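Putative protease (Parabacteroides distasonis ATCC 8503, PDB 3KD4) is of unknown function but is probably an exported protein and possibly a protease. Local coordinates at residues D53-K58 / P122-A127; P91-L96 / Y284-E289; N415-P420 / Q477-A482. All blocks are in the same frame, centred on the assembly; numbering follows the deposited sequence. Where two conformers were deposited one is given.

Contact 1: D53-K58 / P122-A127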
ATOM      1  N   ASP A  53     -13.827  -5.852  22.032  1.00 21.47           N
ATOM      2  CA  ASP A  53     -13.183  -6.401  23.222  1.00 22.52           C
ATOM      3  C   ASP A  53     -12.547  -5.297  24.090  1.00 22.48           C
ATOM      4  O   ASP A  53     -12.415  -5.479  25.288  1.00 23.03           O
ATOM      5  CB  ASP A  53     -12.121  -7.408  22.863  1.00 22.67           C
ATOM      6  CG  ASP A  53     -12.685  -8.700  22.294  1.00 24.98           C
ATOM      7  OD1 ASP A  53     -13.899  -8.957  22.382  1.00 26.61           O
ATOM      8  OD2 ASP A  53     -11.879  -9.451  21.717  1.00 31.44           O
ATOM      9  N   PHE A  54     -12.142  -4.178  23.491  1.00 21.91           N
ATOM     10  CA  PHE A  54     -11.542  -3.085  24.257  1.00 21.51           C
ATOM     11  C   PHE A  54     -12.087  -1.718  23.923  1.00 21.35           C
ATOM     12  O   PHE A  54     -11.703  -0.719  24.574  1.00 21.53           O
ATOM     13  CB  PHE A  54     -10.036  -3.056  24.002  1.00 22.65           C
ATOM     14  CG  PHE A  54      -9.317  -4.305  24.477  1.00 24.67           C
ATOM     15  CD1 PHE A  54      -9.248  -5.431  23.680  1.00 28.68           C
ATOM     16  CD2 PHE A  54      -8.723  -4.342  25.731  1.00 27.94           C
ATOM     17  CE1 PHE A  54      -8.603  -6.596  24.145  1.00 30.24           C
ATOM     18  CE2 PHE A  54      -8.066  -5.506  26.179  1.00 28.86           C
ATOM     19  CZ  PHE A  54      -8.011  -6.609  25.388  1.00 27.11           C
ATOM     20  N   GLN A  55     -12.966  -1.629  22.921  1.00 19.75           N
ATOM     21  CA  GLN A  55     -13.436  -0.322  22.490  1.00 18.64           C
ATOM     22  C   GLN A  55     -14.937  -0.215  22.505  1.00 18.54           C
ATOM     23  O   GLN A  55     -15.649  -1.188  22.228  1.00 18.39           O
ATOM     24  CB  GLN A  55     -12.923   0.014  21.087  1.00 18.03           C
ATOM     25  CG  GLN A  55     -11.407  -0.080  20.976  1.00 18.31           C
ATOM     26  CD  GLN A  55     -10.875   0.296  19.616  1.00 17.33           C
ATOM     27  OE1 GLN A  55     -11.293  -0.251  18.601  1.00 15.86           O
ATOM     28  NE2 GLN A  55      -9.940   1.234  19.591  1.00 13.60           N
ATOM     29  N   THR A  56     -15.425   0.983  22.770  1.00 18.24           N
ATOM     30  CA  THR A  56     -16.844   1.230  22.540  0.50 18.14           C
ATOM     31  C   THR A  56     -17.033   2.442  21.644  1.00 18.01           C
ATOM     32  O   THR A  56     -16.249   3.410  21.656  1.00 17.31           O
ATOM     33  CB  THR A  56     -17.633   1.429  23.815  0.50 18.44           C
ATOM     34  OG1 THR A  56     -17.105   2.563  24.505  0.50 19.86           O
ATOM     35  CG2 THR A  56     -17.582   0.173  24.677  0.50 18.40           C
ATOM     36  N   LEU A  57     -18.057   2.340  20.815  1.00 17.27           N
ATOM     37  CA  LEU A  57     -18.429   3.376  19.865  1.00 18.15           C
ATOM     38  C   LEU A  57     -19.549   4.188  20.447  1.00 18.57           C
ATOM     39  O   LEU A  57     -20.547   3.643  20.869  1.00 19.81           O
ATOM     40  CB  LEU A  57     -18.902   2.765  18.550  1.00 18.04           C
ATOM     41  CG  LEU A  57     -19.416   3.714  17.447  1.00 18.19           C
ATOM     42  CD1 LEU A  57     -18.365   4.709  17.012  1.00 16.60           C
ATOM     43  CD2 LEU A  57     -19.897   2.835  16.233  1.00 18.32           C
ATOM     44  N   LYS A  58     -19.385   5.493  20.491  1.00 18.43           N
ATOM     45  CA  LYS A  58     -20.439   6.361  20.963  1.00 19.39           C
ATOM     46  C   LYS A  58     -20.776   7.370  19.885  1.00 18.50           C
ATOM     47  O   LYS A  58     -19.921   8.162  19.462  1.00 18.49           O
ATOM     48  CB  LYS A  58     -19.932   7.062  22.201  1.00 20.24           C
ATOM     49  CG  LYS A  58     -20.735   8.203  22.689  1.00 26.33           C
ATOM     50  CD  LYS A  58     -22.145   7.808  23.049  1.00 33.99           C
ATOM     51  CE  LYS A  58     -22.810   8.938  23.848  1.00 39.08           C
ATOM     52  NZ  LYS A  58     -21.813   9.505  24.839  1.00 42.49           N
ATOM     53  N   PRO A 122      -8.161   0.827  29.247  1.00 20.84           N
ATOM     54  CA  PRO A 122      -6.748   0.614  29.511  1.00 21.88           C
ATOM     55  C   PRO A 122      -6.305  -0.759  29.072  1.00 21.80           C
ATOM     56  O   PRO A 122      -7.102  -1.655  29.028  1.00 23.39           O
ATOM     57  CB  PRO A 122      -6.644   0.729  31.044  1.00 22.32           C
ATOM     58  CG  PRO A 122      -7.816   1.483  31.464  1.00 22.24           C
ATOM     59  CD  PRO A 122      -8.909   1.127  30.477  1.00 20.87           C
ATOM     60  N   GLY A 123      -5.050  -0.914  28.725  1.00 22.48           N
ATOM     61  CA  GLY A 123      -4.483  -2.220  28.459  1.00 23.10           C
ATOM     62  C   GLY A 123      -4.559  -2.717  27.024  1.00 23.80           C
ATOM     63  O   GLY A 123      -4.320  -3.897  26.770  1.00 27.00           O
ATOM     64  N   TYR A 124      -4.972  -1.888  26.087  1.00 22.59           N
ATOM     65  CA  TYR A 124      -5.120  -2.320  24.702  1.00 21.63           C
ATOM     66  C   TYR A 124      -4.017  -1.663  23.869  1.00 21.04           C
ATOM     67  O   TYR A 124      -3.324  -2.329  23.137  1.00 22.32           O
ATOM     68  CB  TYR A 124      -6.483  -1.903  24.139  1.00 21.56           C
ATOM     69  CG  TYR A 124      -6.760  -2.379  22.748  1.00 20.65           C
ATOM     70  CD1 TYR A 124      -6.714  -3.731  22.441  1.00 21.68           C
ATOM     71  CD2 TYR A 124      -7.059  -1.485  21.721  1.00 21.66           C
ATOM     72  CE1 TYR A 124      -6.979  -4.199  21.158  1.00 20.93           C
ATOM     73  CE2 TYR A 124      -7.343  -1.949  20.409  1.00 20.92           C
ATOM     74  CZ  TYR A 124      -7.293  -3.309  20.148  1.00 21.56           C
ATOM     75  OH  TYR A 124      -7.539  -3.804  18.866  1.00 23.18           O
ATOM     76  N   TYR A 125      -3.848  -0.356  23.970  1.00 20.74           N
ATOM     77  CA  TYR A 125      -2.783   0.296  23.208  1.00 20.13           C
ATOM     78  C   TYR A 125      -1.615   0.619  24.125  1.00 21.07           C
ATOM     79  O   TYR A 125      -1.822   1.241  25.147  1.00 21.15           O
ATOM     80  CB  TYR A 125      -3.311   1.565  22.587  1.00 19.80           C
ATOM     81  CG  TYR A 125      -4.247   1.350  21.436  1.00 19.82           C
ATOM     82  CD1 TYR A 125      -3.965   0.413  20.445  1.00 23.01           C
ATOM     83  CD2 TYR A 125      -5.375   2.123  21.292  1.00 21.03           C
ATOM     84  CE1 TYR A 125      -4.837   0.228  19.370  1.00 22.13           C
ATOM     85  CE2 TYR A 125      -6.234   1.967  20.189  1.00 22.75           C
ATOM     86  CZ  TYR A 125      -5.957   0.999  19.252  1.00 23.02           C
ATOM     87  OH  TYR A 125      -6.801   0.828  18.159  1.00 25.15           O
ATOM     88  N   PRO A 126      -0.385   0.236  23.745  1.00 21.14           N
ATOM     89  CA  PRO A 126       0.782   0.604  24.548  1.00 21.45           C
ATOM     90  C   PRO A 126       1.033   2.101  24.633  1.00 20.07           C
ATOM     91  O   PRO A 126       1.626   2.555  25.601  1.00 20.41           O
ATOM     92  CB  PRO A 126       1.945  -0.071  23.815  1.00 21.81           C
ATOM     93  CG  PRO A 126       1.364  -1.129  23.022  1.00 22.41           C
ATOM     94  CD  PRO A 126      -0.010  -0.654  22.629  1.00 22.18           C
ATOM     95  N   ALA A 127       0.554   2.862  23.653  1.00 17.79           N
ATOM     96  CA  ALA A 127       0.859   4.289  23.573  1.00 16.95           C
ATOM     97  C   ALA A 127      -0.167   4.980  22.682  1.00 16.30           C
ATOM     98  O   ALA A 127      -0.927   4.319  22.004  1.00 15.53           O
ATOM     99  CB  ALA A 127       2.310   4.477  22.998  1.00 16.82           C
TER
HETATM  100  O   HOH W   1      -8.461   2.527  17.490  1.00 36.66           O
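Phe54 and Tyr124 form an aromatic pair at the strand ends on one side of the eight-stranded sheet in the DUF3857 region, where strand 55-65 begins and its antiparallel neighbour, strand 111-120, has just ended. Their planes lie only 18° from parallel but are slid well apart, with centroids separated by 4.7 Å. Tyr124 CD1 sits over one face of the Phe54 ring, displaced toward its rim. In return, Phe54 CB makes a CH-pi contact over the Tyr124 ring, so part of the apolar overlap comes from the methylene and not from ring on ring. Tyr124 reaches this place because its CG is anti to the backbone N (chi1 -176°). Two flat residues suit the site: the partly exposed Phe54 ring lies over the buried tyrosine, whose hydroxyl keeps a polar end that bonds to Asn51 ND2.

Backbone shape contributes too. Gly123 has left-handed backbone angles (phi 90°), at which a side chain would press against Pro122 O, and this explains the glycine next to the aromatic pair.

The polar links centre on Gln55, which is buried. Its extended side chain runs roughly perpendicular to that of Tyr125. A glutamine fits because its amide can both accept and donate: OE1 takes the N-H of Asn51, and NE2 gives to Thr120 OG1. The hydroxyl of Tyr125 is held by Ala267 O. Water 1 bridges the segments, bonded to Tyr125 OH and accepting from Gln55 NE2 at 2.9 Å, and it lies in the plane of the Tyr125 ring at its edge.

Contact 2: P91-L96 / Y284-E289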
ATOM      1  N   PRO A  91     -11.653 -16.581  12.009  1.00 29.22           N
ATOM      2  CA  PRO A  91     -12.380 -16.840  13.233  1.00 27.88           C
ATOM      3  C   PRO A  91     -11.865 -16.139  14.432  1.00 26.19           C
ATOM      4  O   PRO A  91     -12.661 -15.694  15.259  1.00 25.00           O
ATOM      5  CB  PRO A  91     -12.215 -18.340  13.411  1.00 28.68           C
ATOM      6  CG  PRO A  91     -12.219 -18.840  12.020  1.00 29.09           C
ATOM      7  CD  PRO A  91     -11.416 -17.834  11.262  1.00 28.80           C
ATOM      8  N   ALA A  92     -10.547 -16.047  14.548  1.00 24.76           N
ATOM      9  CA  ALA A  92      -9.944 -15.379  15.690  1.00 24.62           C
ATOM     10  C   ALA A  92     -10.327 -13.898  15.781  1.00 24.52           C
ATOM     11  O   ALA A  92     -10.223 -13.316  16.861  1.00 24.67           O
ATOM     12  CB  ALA A  92      -8.408 -15.515  15.637  1.00 24.82           C
ATOM     13  N   TYR A  93     -10.750 -13.302  14.661  1.00 24.16           N
ATOM     14  CA  TYR A  93     -11.102 -11.873  14.600  1.00 24.34           C
ATOM     15  C   TYR A  93     -12.562 -11.607  14.357  1.00 24.27           C
ATOM     16  O   TYR A  93     -12.955 -10.508  13.945  1.00 23.95           O
ATOM     17  CB  TYR A  93     -10.303 -11.199  13.489  1.00 24.40           C
ATOM     18  CG  TYR A  93      -8.880 -11.517  13.646  1.00 26.55           C
ATOM     19  CD1 TYR A  93      -8.127 -10.919  14.646  1.00 27.79           C
ATOM     20  CD2 TYR A  93      -8.290 -12.509  12.864  1.00 30.64           C
ATOM     21  CE1 TYR A  93      -6.839 -11.250  14.819  1.00 30.90           C
ATOM     22  CE2 TYR A  93      -6.993 -12.837  13.036  1.00 31.40           C
ATOM     23  CZ  TYR A  93      -6.275 -12.212  14.006  1.00 30.36           C
ATOM     24  OH  TYR A  93      -4.970 -12.547  14.158  1.00 33.06           O
ATOM     25  N   ASN A  94     -13.384 -12.610  14.621  1.00 23.97           N
ATOM     26  CA  ASN A  94     -14.789 -12.503  14.299  1.00 23.85           C
ATOM     27  C   ASN A  94     -15.548 -11.607  15.273  1.00 23.12           C
ATOM     28  O   ASN A  94     -16.716 -11.367  15.060  1.00 21.91           O
ATOM     29  CB  ASN A  94     -15.444 -13.903  14.190  1.00 24.33           C
ATOM     30  CG  ASN A  94     -15.585 -14.600  15.523  1.00 26.57           C
ATOM     31  OD1 ASN A  94     -15.254 -14.067  16.592  1.00 25.80           O
ATOM     32  ND2 ASN A  94     -16.101 -15.823  15.467  1.00 30.91           N
ATOM     33  N   GLN A  95     -14.897 -11.106  16.328  1.00 22.29           N
ATOM     34  CA  GLN A  95     -15.538 -10.107  17.192  1.00 22.33           C
ATOM     35  C   GLN A  95     -15.470  -8.668  16.605  1.00 22.27           C
ATOM     36  O   GLN A  95     -16.221  -7.794  17.035  1.00 20.56           O
ATOM     37  CB  GLN A  95     -14.980 -10.162  18.624  1.00 22.81           C
ATOM     38  CG  GLN A  95     -13.760  -9.280  18.949  1.00 23.34           C
ATOM     39  CD  GLN A  95     -12.472  -9.620  18.192  1.00 23.98           C
ATOM     40  OE1 GLN A  95     -12.381 -10.639  17.494  1.00 22.31           O
ATOM     41  NE2 GLN A  95     -11.459  -8.739  18.322  1.00 22.23           N
ATOM     42  N   LEU A  96     -14.599  -8.430  15.617  1.00 22.53           N
ATOM     43  CA  LEU A  96     -14.399  -7.081  15.098  1.00 22.15           C
ATOM     44  C   LEU A  96     -15.675  -6.538  14.493  1.00 22.09           C
ATOM     45  O   LEU A  96     -16.470  -7.308  13.975  1.00 21.58           O
ATOM     46  CB  LEU A  96     -13.267  -7.046  14.100  1.00 22.69           C
ATOM     47  CG  LEU A  96     -11.877  -7.334  14.694  1.00 21.76           C
ATOM     48  CD1 LEU A  96     -10.855  -7.302  13.547  1.00 17.48           C
ATOM     49  CD2 LEU A  96     -11.531  -6.375  15.833  1.00 18.96           C
ATOM     50  N   TYR A 284      -4.005 -19.327   9.050  1.00 25.81           N
ATOM     51  CA  TYR A 284      -4.121 -17.952   8.572  1.00 25.20           C
ATOM     52  C   TYR A 284      -3.340 -17.099   9.561  1.00 23.35           C
ATOM     53  O   TYR A 284      -3.143 -17.489  10.694  1.00 23.45           O
ATOM     54  CB  TYR A 284      -5.583 -17.489   8.438  1.00 24.76           C
ATOM     55  CG  TYR A 284      -6.347 -17.494   9.736  1.00 26.33           C
ATOM     56  CD1 TYR A 284      -6.365 -16.389  10.563  1.00 26.33           C
ATOM     57  CD2 TYR A 284      -7.070 -18.617  10.125  1.00 28.06           C
ATOM     58  CE1 TYR A 284      -7.054 -16.414  11.768  1.00 27.62           C
ATOM     59  CE2 TYR A 284      -7.771 -18.645  11.296  1.00 28.73           C
ATOM     60  CZ  TYR A 284      -7.763 -17.553  12.123  1.00 28.98           C
ATOM     61  OH  TYR A 284      -8.470 -17.624  13.304  1.00 29.14           O
ATOM     62  N   GLY A 285      -2.868 -15.949   9.115  1.00 22.91           N
ATOM     63  CA  GLY A 285      -2.195 -15.012   9.983  1.00 21.58           C
ATOM     64  C   GLY A 285      -2.226 -13.605   9.406  1.00 20.94           C
ATOM     65  O   GLY A 285      -2.315 -13.407   8.193  1.00 20.11           O
ATOM     66  N   THR A 286      -2.137 -12.629  10.291  1.00 19.72           N
ATOM     67  CA  THR A 286      -1.958 -11.235   9.890  1.00 18.96           C
ATOM     68  C   THR A 286      -0.547 -11.106   9.363  1.00 18.60           C
ATOM     69  O   THR A 286       0.272 -11.966   9.631  1.00 17.90           O
ATOM     70  CB  THR A 286      -2.165 -10.314  11.070  1.00 19.81           C
ATOM     71  OG1 THR A 286      -1.091 -10.493  12.005  1.00 16.85           O
ATOM     72  CG2 THR A 286      -3.525 -10.609  11.740  1.00 18.77           C
ATOM     73  N   PRO A 287      -0.251 -10.037   8.593  1.00 18.59           N
ATOM     74  CA  PRO A 287       1.120  -9.812   8.149  1.00 17.93           C
ATOM     75  C   PRO A 287       2.136  -9.855   9.288  1.00 17.59           C
ATOM     76  O   PRO A 287       3.207 -10.427   9.133  1.00 16.61           O
ATOM     77  CB  PRO A 287       1.063  -8.416   7.521  1.00 18.54           C
ATOM     78  CG  PRO A 287      -0.366  -8.351   6.971  1.00 19.77           C
ATOM     79  CD  PRO A 287      -1.185  -9.032   8.051  1.00 18.47           C
ATOM     80  N   LEU A 288       1.764  -9.288  10.433  1.00 17.55           N
ATOM     81  CA  LEU A 288       2.632  -9.221  11.586  1.00 17.35           C
ATOM     82  C   LEU A 288       2.887 -10.633  12.141  1.00 17.23           C
ATOM     83  O   LEU A 288       4.012 -10.980  12.472  1.00 16.16           O
ATOM     84  CB  LEU A 288       2.024  -8.322  12.654  1.00 17.20           C
ATOM     85  CG  LEU A 288       2.815  -8.121  13.947  1.00 17.83           C
ATOM     86  CD1 LEU A 288       4.164  -7.446  13.655  1.00 15.65           C
ATOM     87  CD2 LEU A 288       1.976  -7.295  14.987  1.00 15.66           C
ATOM     88  N   GLU A 289       1.830 -11.421  12.251  1.00 17.68           N
ATOM     89  CA  GLU A 289       1.940 -12.818  12.698  1.00 17.60           C
ATOM     90  C   GLU A 289       2.808 -13.644  11.758  1.00 17.70           C
ATOM     91  O   GLU A 289       3.645 -14.427  12.200  1.00 17.95           O
ATOM     92  CB  GLU A 289       0.551 -13.449  12.814  1.00 17.94           C
ATOM     93  CG  GLU A 289      -0.193 -13.034  14.073  1.00 18.83           C
ATOM     94  CD  GLU A 289      -1.665 -13.479  14.105  1.00 22.74           C
ATOM     95  OE1 GLU A 289      -2.209 -13.836  13.032  1.00 21.47           O
ATOM     96  OE2 GLU A 289      -2.272 -13.498  15.208  1.00 21.92           O
TER
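Tyr93 and Tyr284 run antiparallel, side by side, each phenol reaching toward the other's segment. The turn-rich loop 91-96 thereby joins the N-terminal end of helix 287-300, which opens with a capping box. Where the rings pass, Tyr93 CE2 lies in the plane of the Tyr284 ring at its edge, 3.8 Å from Tyr284 CE1.

Tyr284 holds CG between its backbone N and carbonyl carbon (chi1 62°), which sends the ring across to the short 3-10 segment. Its hydroxyl accepts from the main chain, Ala92 N to Tyr284 OH spanning 2.9 Å with an N-H...O angle of 150°. Pro91 CD packs against Tyr284 CE2 at 3.7 Å. Even alanine's methyl lies close against the hydroxyl, Ala92 CB to Tyr284 OH being 3.1 Å, and the long tyrosine puts an acceptor beside this N-H.

Tyr93 points its hydroxyl at the Glu289 carboxylate, with Thr286 CG2 beside it, 3.4 Å from Tyr93 OH. The carboxylate plane is turned 47° from the ring, and the bond from Tyr93 OH to Glu289 OE1 is weak at 3.2 Å. Glu289 OE1 is held more firmly by Thr286 N, at 3.0 Å on the anti side and out of the carboxylate plane, and by a salt bridge from Arg274, which also makes a weak bond with Tyr93 OH. The other half of the capping box runs from Glu289 N to Thr286 OG1 at 3.1 Å; threonine and glutamate suit these reciprocal roles.

Behind this junction, strand 284-285 pairs in parallel with strand 260-261 through Gly285, and Leu288 on the first turn of helix 287-300 packs against Leu218 and Leu222 of helix 211-222.

Contact 3: N415-P420 / Q477-A482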
ATOM      1  N   ASN A 415       0.809  15.705 -11.363  1.00 23.71           N
ATOM      2  CA  ASN A 415       1.489  15.171 -10.177  1.00 22.55           C
ATOM      3  C   ASN A 415       2.664  14.295 -10.543  1.00 21.42           C
ATOM      4  O   ASN A 415       2.811  13.899 -11.696  1.00 20.97           O
ATOM      5  CB  ASN A 415       0.501  14.383  -9.331  1.00 22.65           C
ATOM      6  CG  ASN A 415      -0.579  15.267  -8.766  1.00 23.09           C
ATOM      7  OD1 ASN A 415      -1.682  15.354  -9.296  1.00 23.73           O
ATOM      8  ND2 ASN A 415      -0.234  15.991  -7.733  1.00 20.90           N
ATOM      9  N   LEU A 416       3.507  14.007  -9.561  1.00 20.58           N
ATOM     10  CA  LEU A 416       4.578  13.050  -9.746  1.00 20.29           C
ATOM     11  C   LEU A 416       4.036  11.763 -10.253  1.00 18.86           C
ATOM     12  O   LEU A 416       2.946  11.344  -9.860  1.00 17.59           O
ATOM     13  CB  LEU A 416       5.321  12.777  -8.453  1.00 21.34           C
ATOM     14  CG  LEU A 416       6.185  13.918  -7.910  1.00 24.59           C
ATOM     15  CD1 LEU A 416       6.840  13.449  -6.598  1.00 25.48           C
ATOM     16  CD2 LEU A 416       7.249  14.348  -8.921  1.00 26.29           C
ATOM     17  N   PHE A 417       4.833  11.147 -11.122  1.00 18.40           N
ATOM     18  CA  PHE A 417       4.550   9.874 -11.735  1.00 18.58           C
ATOM     19  C   PHE A 417       5.518   8.836 -11.169  1.00 17.87           C
ATOM     20  O   PHE A 417       6.719   9.077 -11.168  1.00 19.55           O
ATOM     21  CB  PHE A 417       4.763  10.041 -13.237  1.00 18.46           C
ATOM     22  CG  PHE A 417       4.477   8.825 -14.023  1.00 18.08           C
ATOM     23  CD1 PHE A 417       3.212   8.294 -14.037  1.00 21.09           C
ATOM     24  CD2 PHE A 417       5.464   8.212 -14.763  1.00 19.70           C
ATOM     25  CE1 PHE A 417       2.934   7.150 -14.779  1.00 21.49           C
ATOM     26  CE2 PHE A 417       5.176   7.055 -15.530  1.00 20.75           C
ATOM     27  CZ  PHE A 417       3.915   6.535 -15.510  1.00 20.45           C
ATOM     28  N   GLU A 418       5.018   7.707 -10.691  1.00 16.68           N
ATOM     29  CA  GLU A 418       5.875   6.694 -10.041  1.00 17.33           C
ATOM     30  C   GLU A 418       5.662   5.329 -10.604  1.00 17.13           C
ATOM     31  O   GLU A 418       4.530   4.891 -10.748  1.00 17.27           O
ATOM     32  CB  GLU A 418       5.574   6.653  -8.517  1.00 18.15           C
ATOM     33  CG  GLU A 418       6.540   5.796  -7.681  1.00 17.97           C
ATOM     34  CD  GLU A 418       6.241   5.897  -6.206  1.00 17.57           C
ATOM     35  OE1 GLU A 418       6.854   6.753  -5.564  1.00 19.70           O
ATOM     36  OE2 GLU A 418       5.366   5.165  -5.702  1.00 15.96           O
ATOM     37  N   LEU A 419       6.757   4.635 -10.898  1.00 18.19           N
ATOM     38  CA  LEU A 419       6.706   3.274 -11.396  1.00 18.25           C
ATOM     39  C   LEU A 419       6.777   2.291 -10.230  1.00 19.17           C
ATOM     40  O   LEU A 419       7.386   2.595  -9.206  1.00 17.74           O
ATOM     41  CB  LEU A 419       7.899   3.022 -12.304  1.00 19.24           C
ATOM     42  CG  LEU A 419       8.137   3.981 -13.469  1.00 19.53           C
ATOM     43  CD1 LEU A 419       9.333   3.440 -14.243  1.00 15.49           C
ATOM     44  CD2 LEU A 419       6.896   4.067 -14.365  1.00 18.08           C
ATOM     45  N   PRO A 420       6.181   1.096 -10.381  1.00 19.39           N
ATOM     46  CA  PRO A 420       6.248   0.111  -9.302  1.00 19.67           C
ATOM     47  C   PRO A 420       7.687  -0.320  -8.987  1.00 19.52           C
ATOM     48  O   PRO A 420       8.012  -0.577  -7.832  1.00 18.76           O
ATOM     49  CB  PRO A 420       5.442  -1.072  -9.857  1.00 20.52           C
ATOM     50  CG  PRO A 420       4.663  -0.556 -10.980  1.00 20.18           C
ATOM     51  CD  PRO A 420       5.375   0.625 -11.522  1.00 20.03           C
ATOM     52  N   GLN A 477      12.598   5.859 -11.004  1.00 22.62           N
ATOM     53  CA  GLN A 477      11.308   5.498 -10.447  1.00 22.72           C
ATOM     54  C   GLN A 477      10.273   6.617 -10.420  1.00 21.58           C
ATOM     55  O   GLN A 477       9.093   6.345 -10.538  1.00 20.43           O
ATOM     56  CB  GLN A 477      11.496   5.081  -8.997  1.00 23.58           C
ATOM     57  CG  GLN A 477      12.109   3.764  -8.829  1.00 27.56           C
ATOM     58  CD  GLN A 477      12.492   3.508  -7.415  1.00 30.06           C
ATOM     59  OE1 GLN A 477      11.861   2.675  -6.762  1.00 31.41           O
ATOM     60  NE2 GLN A 477      13.535   4.244  -6.906  1.00 23.55           N
ATOM     61  N   GLN A 478      10.706   7.845 -10.171  1.00 21.33           N
ATOM     62  CA  GLN A 478       9.786   8.961 -10.042  1.00 21.99           C
ATOM     63  C   GLN A 478      10.103  10.069 -10.997  1.00 22.17           C
ATOM     64  O   GLN A 478      11.266  10.414 -11.202  1.00 23.23           O
ATOM     65  CB  GLN A 478       9.813   9.553  -8.644  1.00 22.14           C
ATOM     66  CG  GLN A 478       9.402   8.580  -7.554  1.00 23.13           C
ATOM     67  CD  GLN A 478       9.397   9.255  -6.183  1.00 22.92           C
ATOM     68  OE1 GLN A 478      10.303  10.016  -5.873  1.00 25.43           O
ATOM     69  NE2 GLN A 478       8.398   8.967  -5.368  1.00 17.61           N
ATOM     70  N   PHE A 479       9.046  10.673 -11.515  1.00 21.92           N
ATOM     71  CA  PHE A 479       9.147  11.639 -12.587  1.00 21.99           C
ATOM     72  C   PHE A 479       8.241  12.834 -12.300  1.00 21.83           C
ATOM     73  O   PHE A 479       7.066  12.680 -11.936  1.00 21.48           O
ATOM     74  CB  PHE A 479       8.742  10.993 -13.922  1.00 21.93           C
ATOM     75  CG  PHE A 479       9.562   9.816 -14.293  1.00 21.41           C
ATOM     76  CD1 PHE A 479       9.249   8.546 -13.791  1.00 21.74           C
ATOM     77  CD2 PHE A 479      10.670   9.964 -15.118  1.00 21.88           C
ATOM     78  CE1 PHE A 479      10.027   7.452 -14.109  1.00 20.86           C
ATOM     79  CE2 PHE A 479      11.477   8.862 -15.455  1.00 20.24           C
ATOM     80  CZ  PHE A 479      11.148   7.600 -14.966  1.00 19.85           C
ATOM     81  N   THR A 480       8.817  14.020 -12.427  1.00 21.42           N
ATOM     82  CA  THR A 480       8.073  15.250 -12.352  1.00 21.81           C
ATOM     83  C   THR A 480       7.305  15.394 -13.659  1.00 21.23           C
ATOM     84  O   THR A 480       7.609  14.704 -14.647  1.00 19.95           O
ATOM     85  CB  THR A 480       9.013  16.453 -12.271  1.00 21.93           C
ATOM     86  OG1 THR A 480       9.838  16.440 -13.436  1.00 23.87           O
ATOM     87  CG2 THR A 480       9.883  16.399 -11.008  1.00 22.02           C
ATOM     88  N   PRO A 481       6.314  16.299 -13.682  1.00 21.30           N
ATOM     89  CA  PRO A 481       5.584  16.566 -14.917  1.00 22.11           C
ATOM     90  C   PRO A 481       6.502  16.989 -16.068  1.00 22.96           C
ATOM     91  O   PRO A 481       6.242  16.613 -17.199  1.00 23.61           O
ATOM     92  CB  PRO A 481       4.607  17.657 -14.518  1.00 22.30           C
ATOM     93  CG  PRO A 481       4.386  17.426 -13.031  1.00 21.92           C
ATOM     94  CD  PRO A 481       5.718  16.986 -12.522  1.00 21.48           C
ATOM     95  N   ALA A 482       7.596  17.693 -15.771  1.00 23.92           N
ATOM     96  CA  ALA A 482       8.599  18.065 -16.791  1.00 24.89           C
ATOM     97  C   ALA A 482       9.302  16.849 -17.398  1.00 25.33           C
ATOM     98  O   ALA A 482       9.716  16.887 -18.554  1.00 27.08           O
ATOM     99  CB  ALA A 482       9.631  19.026 -16.202  1.00 24.59           C
TER
HETATM  100  O   HOH W   2       4.892  13.340 -13.673  1.00 35.00           O
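Phe417 and Phe479 face each other as an antiparallel hydrogen-bonded pair. Phe417 N donates to Phe479 O at 2.8 Å and Phe479 N returns the bond to Phe417 O, both in the carbonyl plane. Water 2 bridges Asn415 O and Phe479 O, giving the latter a second donor. Leu419 N to Gln477 O, 2.9 Å, extends the pairing. Side chains alternate across it. On one face the two phenylalanines cross, Phe417 CD2 lying 3.9 Å from Phe479 CD1; just past the strand, Leu419 CG meets the edge of the Phe479 ring at CE1.

On the other face Glu418 and Gln478, a non-hydrogen-bonded pair, run side by side with carboxylate and amide nearly coplanar. Gln478 NE2 donates to Glu418 OE1 at 2.7 Å, arriving nearly along the C-O axis. Glu418 gets there with CG anti to the backbone N (chi1 -171°) and the chain extended beyond it.

Outside this shell, Arg349 forms a salt bridge with Glu418 OE2, which also accepts from Lys195 N; this probably favours the charged carboxylate. The large apolar rings suit a face covered by helix 481-495: Tyr484 meets Phe417 edge-to-face, and Val487 packs on both phenylalanines.

Thr480, with its short hydroxyl side chain, is the N-cap of that helix. The whole is a short two-stranded antiparallel sheet whose second strand runs directly into the helix packed on its phenylalanine face.

All three contacts are partly buried, and they differ mainly in how backbone and side chains share the work. Contact 3 pairs strands through main-chain bonds, whereas contacts 1 and 2 each set a loop against the start of a strand or helix, largely through tyrosines. Contacts 1 and 2 touch: Asp53 packs on Gln95, and Asn51 bonds both Gln55 and Gln95. Both also link the DUF3857 region to the chain around residues 260-300, contact 1 through Ala267 and contact 2 through residues 284-289. Contact 3 lies across the centre of the chain, about 27 Å from contact 1 and 19 Å from contact 2 by nearest atoms, within the DUF3858 range. Contacts 2 and 3 each include a capped helix start.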